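Local coordinates for protein similar to yteR (Bacilus subtilis) (Clostridium acetobutylicum, PDB 4WU0) that probably hydrolyses unsaturated rhamnogalacturonan fragments derived from pectin, as a glycoside hydrolase of family GH105 related to YteR, at residues A[72-77]-A[107-112]; A[79-84]-A[136-141]. All coordinates share one frame; numbering follows the deposited sequence.

Contact 1 of 2, residues A[72-77]-A[107-112]; sequences YNIDHL and DNHPRT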
# COMPACT_ATOMS: atom_id res chain seq x y z
N TYR A 72 4.73 -0.53 -18.78
CA TYR A 72 5.00 0.58 -17.87
C TYR A 72 3.82 0.75 -16.89
O TYR A 72 3.20 1.80 -16.80
CB TYR A 72 5.36 1.86 -18.65
CG TYR A 72 6.76 1.75 -19.23
CD1 TYR A 72 7.86 1.72 -18.40
CD2 TYR A 72 6.96 1.62 -20.60
CE1 TYR A 72 9.13 1.59 -18.90
CE2 TYR A 72 8.24 1.49 -21.11
CZ TYR A 72 9.32 1.47 -20.25
OH TYR A 72 10.59 1.34 -20.76
N ASN A 73 3.54 -0.32 -16.16
CA ASN A 73 2.49 -0.37 -15.16
C ASN A 73 3.16 -0.25 -13.80
O ASN A 73 3.94 -1.12 -13.42
CB ASN A 73 1.74 -1.71 -15.28
CG ASN A 73 0.61 -1.87 -14.27
OD1 ASN A 73 0.56 -1.19 -13.24
ND2 ASN A 73 -0.29 -2.81 -14.55
N ILE A 74 2.92 0.84 -13.06
CA ILE A 74 3.64 1.03 -11.81
C ILE A 74 3.33 -0.07 -10.79
O ILE A 74 4.19 -0.39 -9.95
CB ILE A 74 3.40 2.45 -11.21
CG1 ILE A 74 4.55 2.88 -10.31
CG2 ILE A 74 2.08 2.52 -10.46
CD1 ILE A 74 5.77 3.29 -11.06
N ASP A 75 2.15 -0.65 -10.87
CA ASP A 75 1.74 -1.74 -9.96
C ASP A 75 2.70 -2.89 -10.02
O ASP A 75 2.89 -3.60 -9.03
CB ASP A 75 0.35 -2.31 -10.27
CG ASP A 75 -0.78 -1.36 -9.95
OD1 ASP A 75 -0.58 -0.40 -9.18
OD2 ASP A 75 -1.88 -1.59 -10.47
N HIS A 76 3.28 -3.11 -11.20
CA HIS A 76 4.17 -4.26 -11.42
C HIS A 76 5.50 -4.18 -10.69
O HIS A 76 6.23 -5.17 -10.66
CB HIS A 76 4.45 -4.42 -12.91
CG HIS A 76 3.32 -5.03 -13.66
ND1 HIS A 76 2.13 -5.36 -13.06
CD2 HIS A 76 3.20 -5.39 -14.96
CE1 HIS A 76 1.32 -5.90 -13.95
NE2 HIS A 76 1.94 -5.93 -15.11
N LEU A 77 5.81 -3.04 -10.07
CA LEU A 77 7.03 -2.91 -9.26
C LEU A 77 6.87 -3.37 -7.82
O LEU A 77 7.85 -3.67 -7.15
CB LEU A 77 7.54 -1.47 -9.29
CG LEU A 77 7.87 -0.96 -10.69
CD1 LEU A 77 8.39 0.46 -10.60
CD2 LEU A 77 8.88 -1.84 -11.42
N ASP A 107 14.10 3.09 -15.54
CA ASP A 107 14.92 3.85 -16.48
C ASP A 107 14.11 4.75 -17.40
O ASP A 107 14.46 5.92 -17.61
CB ASP A 107 15.77 2.92 -17.34
CG ASP A 107 16.86 2.22 -16.56
OD1 ASP A 107 17.03 2.51 -15.37
OD2 ASP A 107 17.59 1.40 -17.16
N ASN A 108 13.03 4.22 -17.97
CA ASN A 108 12.27 4.94 -18.98
C ASN A 108 10.79 5.04 -18.68
O ASN A 108 10.02 5.48 -19.53
CB ASN A 108 12.46 4.28 -20.35
CG ASN A 108 13.91 4.30 -20.82
OD1 ASN A 108 14.51 5.36 -20.93
ND2 ASN A 108 14.47 3.12 -21.06
N HIS A 109 10.37 4.64 -17.48
CA HIS A 109 8.97 4.75 -17.12
C HIS A 109 8.53 6.20 -17.28
O HIS A 109 9.25 7.10 -16.83
CB HIS A 109 8.75 4.30 -15.67
CG HIS A 109 7.31 4.16 -15.29
ND1 HIS A 109 6.70 2.94 -15.12
CD2 HIS A 109 6.37 5.10 -15.02
CE1 HIS A 109 5.43 3.13 -14.80
NE2 HIS A 109 5.21 4.43 -14.72
N PRO A 110 7.41 6.45 -17.97
CA PRO A 110 7.05 7.83 -18.29
C PRO A 110 6.71 8.66 -17.07
O PRO A 110 6.19 8.14 -16.08
CB PRO A 110 5.84 7.69 -19.23
CG PRO A 110 5.29 6.33 -18.94
CD PRO A 110 6.49 5.49 -18.59
N ARG A 111 7.00 9.95 -17.16
CA ARG A 111 6.84 10.87 -16.03
C ARG A 111 6.04 12.11 -16.41
O ARG A 111 6.00 12.52 -17.58
CB ARG A 111 8.20 11.31 -15.52
CG ARG A 111 8.97 10.20 -14.82
CD ARG A 111 10.39 10.61 -14.64
NE ARG A 111 11.28 9.58 -14.09
CZ ARG A 111 11.69 9.53 -12.82
NH1 ARG A 111 11.26 10.40 -11.92
NH2 ARG A 111 12.55 8.58 -12.46
N THR A 112 5.40 12.70 -15.40
CA THR A 112 4.68 13.95 -15.57
C THR A 112 5.66 15.10 -15.75
O THR A 112 6.88 14.91 -15.65
CB THR A 112 3.82 14.28 -14.35
OG1 THR A 112 4.69 14.50 -13.24
CG2 THR A 112 2.87 13.14 -14.04
O HOH W 1 12.84 1.23 -19.12

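Contact 2 of 2, residues A[79-84]-A[136-141]; sequences NGKILI and ATFYAK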
# COMPACT_ATOMS: atom_id res chain seq x y z
N ASN A 79 5.95 -6.01 -6.23
CA ASN A 79 6.42 -7.34 -5.85
C ASN A 79 7.95 -7.44 -5.82
O ASN A 79 8.50 -8.41 -5.35
CB ASN A 79 5.81 -8.40 -6.78
CG ASN A 79 4.34 -8.62 -6.54
OD1 ASN A 79 3.78 -8.18 -5.53
ND2 ASN A 79 3.70 -9.31 -7.46
N GLY A 80 8.64 -6.39 -6.27
CA GLY A 80 10.06 -6.32 -6.05
C GLY A 80 10.45 -6.25 -4.57
O GLY A 80 11.55 -6.63 -4.19
N LYS A 81 9.57 -5.72 -3.73
CA LYS A 81 9.88 -5.62 -2.31
C LYS A 81 10.09 -7.00 -1.70
O LYS A 81 11.08 -7.22 -1.00
CB LYS A 81 8.79 -4.88 -1.57
CG LYS A 81 8.58 -3.46 -2.08
CD LYS A 81 7.29 -2.92 -1.52
CE LYS A 81 7.01 -1.51 -1.97
NZ LYS A 81 5.71 -1.05 -1.39
N ILE A 82 9.16 -7.94 -1.92
CA ILE A 82 9.40 -9.29 -1.41
C ILE A 82 10.64 -9.92 -2.03
O ILE A 82 11.31 -10.73 -1.38
CB ILE A 82 8.15 -10.20 -1.51
CG1 ILE A 82 8.33 -11.48 -0.68
CG2 ILE A 82 7.79 -10.51 -2.93
CD1 ILE A 82 8.30 -11.27 0.85
N LEU A 83 10.95 -9.60 -3.29
CA LEU A 83 12.16 -10.12 -3.91
C LEU A 83 13.43 -9.64 -3.19
O LEU A 83 14.39 -10.41 -3.07
CB LEU A 83 12.23 -9.78 -5.39
CG LEU A 83 11.15 -10.40 -6.29
CD1 LEU A 83 11.33 -9.89 -7.73
CD2 LEU A 83 11.24 -11.91 -6.26
N ILE A 84 13.44 -8.40 -2.72
CA ILE A 84 14.56 -7.91 -1.91
C ILE A 84 14.70 -8.75 -0.67
O ILE A 84 15.81 -9.17 -0.30
CB ILE A 84 14.42 -6.41 -1.58
CG1 ILE A 84 14.49 -5.60 -2.87
CG2 ILE A 84 15.52 -5.95 -0.62
CD1 ILE A 84 14.13 -4.14 -2.71
N ALA A 136 7.49 4.37 -6.16
CA ALA A 136 8.46 5.14 -5.40
C ALA A 136 8.97 4.41 -4.17
O ALA A 136 10.16 4.44 -3.88
CB ALA A 136 7.86 6.47 -5.00
N THR A 137 8.07 3.73 -3.44
CA THR A 137 8.47 3.01 -2.24
C THR A 137 9.35 1.78 -2.55
O THR A 137 10.30 1.49 -1.82
CB THR A 137 7.24 2.63 -1.36
OG1 THR A 137 6.52 3.82 -1.04
CG2 THR A 137 7.63 1.93 -0.08
N PHE A 138 9.01 1.04 -3.59
CA PHE A 138 9.87 -0.05 -4.01
C PHE A 138 11.24 0.50 -4.40
O PHE A 138 12.28 -0.06 -4.03
CB PHE A 138 9.30 -0.80 -5.20
CG PHE A 138 10.35 -1.55 -5.98
CD1 PHE A 138 10.96 -2.66 -5.44
CD2 PHE A 138 10.76 -1.13 -7.24
CE1 PHE A 138 11.96 -3.36 -6.15
CE2 PHE A 138 11.74 -1.82 -7.95
CZ PHE A 138 12.33 -2.94 -7.40
N TYR A 139 11.23 1.59 -5.16
CA TYR A 139 12.46 2.21 -5.64
C TYR A 139 13.33 2.59 -4.44
O TYR A 139 14.53 2.36 -4.43
CB TYR A 139 12.12 3.41 -6.55
CG TYR A 139 13.26 4.05 -7.29
CD1 TYR A 139 14.49 3.42 -7.42
CD2 TYR A 139 13.08 5.28 -7.91
CE1 TYR A 139 15.52 4.03 -8.09
CE2 TYR A 139 14.10 5.88 -8.59
CZ TYR A 139 15.31 5.26 -8.68
OH TYR A 139 16.34 5.88 -9.37
N ALA A 140 12.72 3.13 -3.38
CA ALA A 140 13.48 3.46 -2.18
C ALA A 140 14.13 2.25 -1.54
O ALA A 140 15.29 2.28 -1.13
CB ALA A 140 12.58 4.18 -1.16
N LYS A 141 13.37 1.16 -1.41
CA LYS A 141 13.93 -0.07 -0.85
C LYS A 141 15.05 -0.61 -1.73
O LYS A 141 16.04 -1.11 -1.23
CB LYS A 141 12.82 -1.10 -0.62
CG LYS A 141 11.82 -0.62 0.44
CD LYS A 141 10.65 -1.56 0.61
CE LYS A 141 9.83 -1.17 1.84
NZ LYS A 141 10.57 -1.38 3.12

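Contact 1 of 2, residues A[72-77]-A[107-112]
Tyr-72 and His-109 form the tight part of this contact. The two side chains slide past each other in opposite directions; their rings meet obliquely, with planes 86° apart. Tyr-72 CD1 reaches His-109 ND1 at 3.7 Å, and Tyr-72 CE1 lies 3.6 Å from His-109 N. Tyr-72 CB also makes an off-centre CH-pi contact with the imidazole. Tyr-72 O lies 3.3 Å from His-109 CE1, approaching that ring obliquely. Ile-74 comes over one face of the same ring: its CD1 sits 4.0 Å from the His-109 ring centroid, a CH-pi contact. In His-109, CG is anti to the backbone N (chi1 -171°), which carries the imidazole toward the 72-77 segment. Pro-110 CD packs 3.8 Å from Tyr-72 CB.

The phenol end is looser. Tyr-72 OH touches Asn-108 CB at 3.5 Å, and Asn-108 O lies over one face of the phenol ring, toward its rim. A water at the ring edge is 2.8 Å from Tyr-72 OH. It also accepts weak bonds from Asn-108 N and ND2. Asn-108 is exposed, so this side faces solvent.

Both imidazole nitrogens are bonded outside the two segments, NE2 to Trp-118 O and ND1 to Gln-105 NE2. These bonds fix the rotation of the ring. NE2 would donate to the carbonyl and ND1 would accept from the amide, which is consistent with a neutral imidazole protonated on NE2. Across the two segments the contact is van der Waals and CH-pi, with one carbonyl oxygen against an imidazole carbon; the polar link is the water at the phenol end.

Contact 2 of 2, residues A[79-84]-A[136-141]
The Phe-138 ring is the flat group of this contact, and it meets helix 80-90 obliquely. Gly-80 CA, Lys-81 N and Ile-84 CD1 all approach it at a slant, so none of them lies squarely over a face or at an edge. Phe-138 CE1 comes within 3.5 Å of Gly-80 CA, and Phe-138 CD1 is 3.7 Å from Gly-80 C. Gly-80 has no side chain, and the ring rests directly against the backbone. In Phe-138, CG is anti to the backbone N (chi1 158°), which swings the ring toward helix 80-90. Leu-77 also touches this side chain.

Lys-81 runs across the other helix with its chain extended beyond CG. Its CE packs 3.6 Å from Phe-138 N, and its NZ passes 3.8 Å from Thr-137 CG2. Further back, Lys-81 CG meets Lys-141 CD at 3.9 Å, where the two lysine chains cross at a slant. Ile-84 fills the C-terminal end of the contact: its CD1 lies 3.8 Å from Lys-141 C and also touches Lys-141 CB and the phenyl ring.

The helix segments run nearly parallel, 19° apart, with axes 9.7 Å from each other at closest approach. They pack side by side in the helical barrel, consistent with the (alpha/alpha)6 fold of GH88 and GH105 enzymes.

The buried ammonium of Lys-81 bonds to Asn-78 OD1 and Tyr-133 O and makes a cation-pi contact with Tyr-133. Lys-81 NZ stays 6.6 Å from Lys-141 NZ, so the two like charges are not in contact. The chemistry is thus split: the aliphatic length of Lys-81 packs against helix 129-146, while its charge is met by groups beyond the two segments.

Overall arrangement
The centres of contact 1 and contact 2 lie about 13 Å apart. Along the chain their segments alternate: 72-77, 79-84, 107-112, 136-141. Segment 72-77 is in the loop leading into helix 80-90, which carries 79-84. Helix 93-108 follows and ends within 107-112, and helix 129-146 carries 136-141. The contacts touch where Leu-77 O packs against Phe-138 CG. Contact 1 is a partly buried meeting of the loop before helix 80-90 with the end of helix 93-108, about 17 Å from the chain centre. Contact 2 is buried helix-helix packing, about 12 Å from that centre. Both belong to the glycoside hydrolase family 88-type domain.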